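Muconate cycloisomerase (Azorhizobium caulinodans, PDB 3MY9) belongs to the enolase superfamily, pairing a mandelate racemase/muconate lactonizing enzyme-type N-terminal domain with a barrel-like C-terminal domain that holds magnesium. Local coordinates at residues P219-Q224 against I321-E326; D134-S139 against A310-I315. One frame throughout, in Å; residues are numbered along the deposited sequence.

In the fold
Contacts 1 and 2 lie with their centres about 13 Å apart in the barrel, and their segments alternate along the chain: 134-139, 219-224, 310-315, 321-326. Strands 135-142 and 222-223 belong to the same mixed sheet, with strands 164-168 and 193-197 between them, while helix 305-316 leads into the loop that ends at strand 326-327. Residue Cys325 joins the two sites directly, its backbone N and O making probable hydrogen bonds to Pro137 O and Ser139 N. The last part of the barrel is thus hydrogen-bonded to its first strand and, across the interior, packs lightly against the segment bearing the magnesium ligand Glu223.

Contact 1. Residues P219-Q224 against I321-E326; sequences PTFIEQ and ISLGCE. With MG (magnesium ion), chain C.
Phe221 and Leu323 meet across the interior of the barrel through the CD2-CE2 side of the aromatic ring and a single methyl branch. CD1 of Leu323 sits 4.1 Å from CE2 of Phe221 and equally near CD2, approaching the ring at a slant, and the two side chains run at an oblique angle to each other. The Phe221 ring gets there because its CG stands between the backbone N and the carbonyl carbon (chi1 63°), which, with CB already directed toward 321-326, turns the ring to Leu323. The other branch of Leu323, CD2, turns to the methyl of Thr220, lying 4.4 Å from its CG2, so the leucine fork spans two consecutive residues. This is a light apolar touch, with no hydrogen bond between the segments. The hydroxyl of Thr220 looks elsewhere, to Asp193.

Farther along, the acidic ends of Glu223 and Glu326 converge without touching, OE1 of Glu223 lying 4.7 Å from OE1 of Glu326. Both oxygens form salt bridges with Lys166, which thus bridges the two carboxylates. Extended beyond CG, with CG anti to the backbone N (chi1 174°), Glu223 carries its OE2 to 2.2 Å from the magnesium ion. Four waters and Asp248 complete the coordination, and the carboxylate is thereby divided between metal and lysine.

Around these side chains, Tyr297 packs edge-to-face with Phe221 and hydrogen-bonds Glu326, while Phe205 of a second subunit rests on Thr220, Phe221 and Leu323. Strand 222-223 lies between, and parallel to, strands 193-197 and 245-247 of the barrel sheet, and the loop 321-326 comes in after helix 305-316, entering strand 326-327.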
loop_
_atom_site.group_PDB
_atom_site.type_symbol
_atom_site.label_atom_id
_atom_site.label_comp_id
_atom_site.label_asym_id
_atom_site.label_seq_id
_atom_site.Cartn_x
_atom_site.Cartn_y
_atom_site.Cartn_z
ATOM N N PRO A 219 12.104 12.216 27.082
ATOM C CA PRO A 219 12.469 10.972 27.769
ATOM C C PRO A 219 13.197 10.019 26.809
ATOM O O PRO A 219 13.033 10.113 25.597
ATOM C CB PRO A 219 11.125 10.407 28.183
ATOM C CG PRO A 219 10.144 11.018 27.275
ATOM C CD PRO A 219 10.654 12.369 26.954
ATOM N N THR A 220 14.024 9.130 27.342
ATOM C CA THR A 220 14.731 8.147 26.510
ATOM C C THR A 220 13.750 7.254 25.794
ATOM O O THR A 220 13.956 6.935 24.650
ATOM C CB THR A 220 15.733 7.347 27.356
ATOM O OG1 THR A 220 16.696 8.274 27.831
ATOM C CG2 THR A 220 16.440 6.215 26.551
ATOM N N PHE A 221 12.677 6.852 26.457
ATOM C CA PHE A 221 11.576 6.194 25.757
ATOM C C PHE A 221 10.310 6.300 26.566
ATOM O O PHE A 221 10.345 6.602 27.753
ATOM C CB PHE A 221 11.891 4.718 25.378
ATOM C CG PHE A 221 12.129 3.755 26.569
ATOM C CD1 PHE A 221 11.097 3.408 27.446
ATOM C CD2 PHE A 221 13.365 3.121 26.726
ATOM C CE1 PHE A 221 11.309 2.501 28.496
ATOM C CE2 PHE A 221 13.592 2.211 27.776
ATOM C CZ PHE A 221 12.578 1.906 28.675
ATOM N N ILE A 222 9.190 6.043 25.912
ATOM C CA ILE A 222 7.884 5.963 26.573
ATOM C C ILE A 222 7.368 4.537 26.384
ATOM O O ILE A 222 7.295 4.046 25.255
ATOM C CB ILE A 222 6.911 6.955 25.964
ATOM C CG1 ILE A 222 7.403 8.401 26.209
ATOM C CG2 ILE A 222 5.518 6.742 26.531
ATOM C CD1 ILE A 222 6.636 9.435 25.430
ATOM N N GLU A 223 7.080 3.849 27.484
ATOM C CA GLU A 223 6.690 2.433 27.416
ATOM C C GLU A 223 5.190 2.207 27.290
ATOM O O GLU A 223 4.401 2.719 28.093
ATOM C CB GLU A 223 7.253 1.660 28.627
ATOM C CG GLU A 223 6.793 0.208 28.735
ATOM C CD GLU A 223 7.628 -0.616 29.733
ATOM O OE1 GLU A 223 8.617 -0.100 30.302
ATOM O OE2 GLU A 223 7.276 -1.781 29.970
ATOM N N GLN A 224 4.826 1.461 26.244
ATOM C CA GLN A 224 3.494 0.911 25.998
ATOM C C GLN A 224 2.356 1.758 26.593
ATOM O O GLN A 224 1.693 1.359 27.548
ATOM C CB GLN A 224 3.462 -0.552 26.540
ATOM C CG GLN A 224 2.289 -1.407 26.114
ATOM C CD GLN A 224 2.440 -1.910 24.663
ATOM O OE1 GLN A 224 3.521 -2.332 24.271
ATOM N NE2 GLN A 224 1.361 -1.858 23.877
ATOM N N ILE A 321 20.442 -5.759 23.562
ATOM C CA ILE A 321 19.666 -5.411 24.749
ATOM C C ILE A 321 20.491 -4.398 25.485
ATOM O O ILE A 321 21.175 -4.720 26.432
ATOM C CB ILE A 321 19.323 -6.618 25.633
ATOM C CG1 ILE A 321 18.598 -7.675 24.809
ATOM C CG2 ILE A 321 18.483 -6.190 26.837
ATOM C CD1 ILE A 321 18.371 -8.995 25.536
ATOM N N SER A 322 20.415 -3.162 25.020
ATOM C CA SER A 322 21.299 -2.082 25.447
ATOM C C SER A 322 20.620 -1.052 26.347
ATOM O O SER A 322 21.263 -0.104 26.783
ATOM C CB SER A 322 21.827 -1.361 24.205
ATOM O OG SER A 322 20.734 -1.015 23.353
ATOM N N LEU A 323 19.330 -1.233 26.621
ATOM C CA LEU A 323 18.571 -0.268 27.421
ATOM C C LEU A 323 18.522 -0.568 28.932
ATOM O O LEU A 323 17.893 0.179 29.677
ATOM C CB LEU A 323 17.156 -0.140 26.864
ATOM C CG LEU A 323 17.116 0.548 25.501
ATOM C CD1 LEU A 323 15.736 0.344 24.822
ATOM C CD2 LEU A 323 17.475 2.021 25.684
ATOM N N GLY A 324 19.234 -1.614 29.384
ATOM C CA GLY A 324 19.303 -1.969 30.818
ATOM C C GLY A 324 18.150 -2.899 31.189
ATOM O O GLY A 324 17.585 -3.579 30.304
ATOM N N CYS A 325 17.802 -2.939 32.473
ATOM C CA CYS A 325 16.748 -3.819 32.967
ATOM C C CYS A 325 16.138 -3.251 34.222
ATOM O O CYS A 325 16.581 -2.205 34.701
ATOM C CB CYS A 325 17.298 -5.225 33.226
ATOM S SG CYS A 325 18.479 -5.294 34.624
ATOM N N GLU A 326 15.101 -3.894 34.736
ATOM C CA GLU A 326 14.515 -3.515 36.035
ATOM C C GLU A 326 13.983 -4.740 36.757
ATOM O O GLU A 326 13.783 -5.787 36.138
ATOM C CB GLU A 326 13.367 -2.522 35.869
ATOM C CG GLU A 326 12.128 -3.117 35.229
ATOM C CD GLU A 326 11.093 -2.058 34.936
ATOM O OE1 GLU A 326 11.253 -1.371 33.922
ATOM O OE2 GLU A 326 10.148 -1.891 35.743
HETATM MG MG MG C . 5.656 -2.902 30.919
HETATM O O HOH W 1 4.219 -4.139 31.691
HETATM O O HOH W 2 4.009 -2.183 29.754
HETATM O O HOH W 3 5.033 -1.496 32.279
HETATM O O HOH W 4 6.970 -3.777 32.546
#

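Contact 2. Residues D134-S139 against A310-I315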
loop_
_atom_site.group_PDB
_atom_site.type_symbol
_atom_site.label_atom_id
_atom_site.label_comp_id
_atom_site.label_asym_id
_atom_site.label_seq_id
_atom_site.Cartn_x
_atom_site.Cartn_y
_atom_site.Cartn_z
ATOM N N ASP A 134 29.742 -6.717 31.188
ATOM C CA ASP A 134 29.953 -7.293 32.518
ATOM C C ASP A 134 29.002 -6.793 33.613
ATOM O O ASP A 134 28.958 -7.364 34.717
ATOM C CB ASP A 134 31.378 -6.977 32.947
ATOM C CG ASP A 134 32.406 -7.510 31.966
ATOM O OD1 ASP A 134 32.341 -8.707 31.605
ATOM O OD2 ASP A 134 33.270 -6.710 31.547
ATOM N N ARG A 135 28.302 -5.692 33.306
ATOM C CA ARG A 135 27.317 -5.067 34.176
ATOM C C ARG A 135 26.095 -4.722 33.320
ATOM O O ARG A 135 26.220 -4.556 32.105
ATOM C CB ARG A 135 27.880 -3.757 34.759
ATOM C CG ARG A 135 29.216 -3.867 35.385
ATOM C CD ARG A 135 29.787 -2.518 35.773
ATOM N NE ARG A 135 30.980 -2.666 36.594
ATOM C CZ ARG A 135 31.556 -1.668 37.269
ATOM N NH1 ARG A 135 31.057 -0.430 37.217
ATOM N NH2 ARG A 135 32.634 -1.895 37.993
ATOM N N ILE A 136 24.926 -4.601 33.939
ATOM C CA ILE A 136 23.717 -4.248 33.231
ATOM C C ILE A 136 23.060 -3.060 33.933
ATOM O O ILE A 136 22.700 -3.170 35.097
ATOM C CB ILE A 136 22.699 -5.380 33.208
ATOM C CG1 ILE A 136 23.339 -6.699 32.751
ATOM C CG2 ILE A 136 21.539 -4.990 32.280
ATOM C CD1 ILE A 136 22.436 -7.909 32.917
ATOM N N PRO A 137 22.895 -1.921 33.227
ATOM C CA PRO A 137 22.195 -0.811 33.886
ATOM C C PRO A 137 20.847 -1.263 34.474
ATOM O O PRO A 137 20.098 -1.999 33.834
ATOM C CB PRO A 137 22.004 0.213 32.765
ATOM C CG PRO A 137 23.052 -0.134 31.746
ATOM C CD PRO A 137 23.199 -1.631 31.814
ATOM N N LEU A 138 20.609 -0.875 35.716
ATOM C CA LEU A 138 19.405 -1.244 36.455
ATOM C C LEU A 138 18.555 0.011 36.689
ATOM O O LEU A 138 19.001 0.974 37.339
ATOM C CB LEU A 138 19.797 -1.877 37.790
ATOM C CG LEU A 138 18.644 -2.256 38.715
ATOM C CD1 LEU A 138 17.896 -3.464 38.172
ATOM C CD2 LEU A 138 19.148 -2.514 40.127
ATOM N N SER A 139 17.339 -0.001 36.140
ATOM C CA SER A 139 16.403 1.117 36.257
ATOM C C SER A 139 15.857 1.207 37.654
ATOM O O SER A 139 15.515 0.196 38.275
ATOM C CB SER A 139 15.229 0.970 35.282
ATOM O OG SER A 139 14.475 2.172 35.216
ATOM N N ALA A 310 19.768 -16.355 35.072
ATOM C CA ALA A 310 19.515 -16.664 33.663
ATOM C C ALA A 310 19.345 -15.378 32.842
ATOM O O ALA A 310 19.947 -15.222 31.779
ATOM C CB ALA A 310 18.285 -17.578 33.521
ATOM N N GLY A 311 18.556 -14.452 33.357
ATOM C CA GLY A 311 18.301 -13.212 32.635
ATOM C C GLY A 311 19.554 -12.355 32.494
ATOM O O GLY A 311 19.796 -11.760 31.454
ATOM N N THR A 312 20.358 -12.318 33.543
ATOM C CA THR A 312 21.591 -11.549 33.551
ATOM C C THR A 312 22.630 -12.105 32.561
ATOM O O THR A 312 23.302 -11.349 31.869
ATOM C CB THR A 312 22.161 -11.533 34.983
ATOM O OG1 THR A 312 21.241 -10.834 35.834
ATOM C CG2 THR A 312 23.473 -10.831 35.015
ATOM N N GLN A 313 22.747 -13.429 32.496
ATOM C CA GLN A 313 23.610 -14.106 31.498
ATOM C C GLN A 313 23.164 -13.824 30.067
ATOM O O GLN A 313 23.978 -13.508 29.180
ATOM C CB GLN A 313 23.604 -15.628 31.719
ATOM C CG GLN A 313 24.128 -16.081 33.068
ATOM C CD GLN A 313 25.631 -16.052 33.172
ATOM O OE1 GLN A 313 26.338 -16.021 32.171
ATOM N NE2 GLN A 313 26.137 -16.074 34.405
ATOM N N LEU A 314 21.862 -13.960 29.829
ATOM C CA LEU A 314 21.307 -13.618 28.526
ATOM C C LEU A 314 21.696 -12.198 28.124
ATOM O O LEU A 314 22.217 -11.970 27.031
ATOM C CB LEU A 314 19.781 -13.752 28.506
ATOM C CG LEU A 314 19.201 -13.131 27.213
ATOM C CD1 LEU A 314 19.429 -14.125 26.069
ATOM C CD2 LEU A 314 17.767 -12.724 27.374
ATOM N N ILE A 315 21.429 -11.236 28.995
ATOM C CA ILE A 315 21.656 -9.856 28.632
ATOM C C ILE A 315 23.147 -9.606 28.464
ATOM O O ILE A 315 23.558 -8.898 27.558
ATOM C CB ILE A 315 21.033 -8.886 29.635
ATOM C CG1 ILE A 315 19.495 -9.005 29.615
ATOM C CG2 ILE A 315 21.455 -7.443 29.327
ATOM C CD1 ILE A 315 18.809 -8.235 30.780
#
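Ile136 reaches from its strand to helix 305-316 with its terminal methyl, CD1, which settles between Thr312 and Ile315, one helical turn apart. CD1 lies 3.7 Å from CB of Ile315 and also 3.7 Å from CG2 of Thr312, while the carbonyl O of Thr312 borders the same methyl. The shorter branch joins in: CG2 of Ile136 comes within 3.8 Å of CG2 of Ile315, the two isoleucine side chains crossing at about a right angle. The methyl that Ile315 offers is the one anti to its backbone N (CG2), and Thr312 likewise turns its CG2 to the strand.

Helical hydrogen bonding fixes the outer layer. Ile315 N bonds to Gly311 O at 3.0 Å, and the Thr312 hydroxyl is hydrogen-bonded to Leu308 O one turn back, which keeps its polar end on the helix. On the strand side, backbone hydrogen bonding between Ile136 and Val350 holds the strand, and Val350 also packs against Thr312. Arg133 reaches the carbonyl O of Ile315 from just before the strand.

Strand 135-142 and helix 305-316, both parts of the barrel, are joined here by buried, mostly aliphatic contacts. With no hydrogen bond or salt bridge between the two segments to set a direction, shape and van der Waals contact place the Ile136 methyl against the helix, while the Thr312 hydroxyl spends its bonding within the helix.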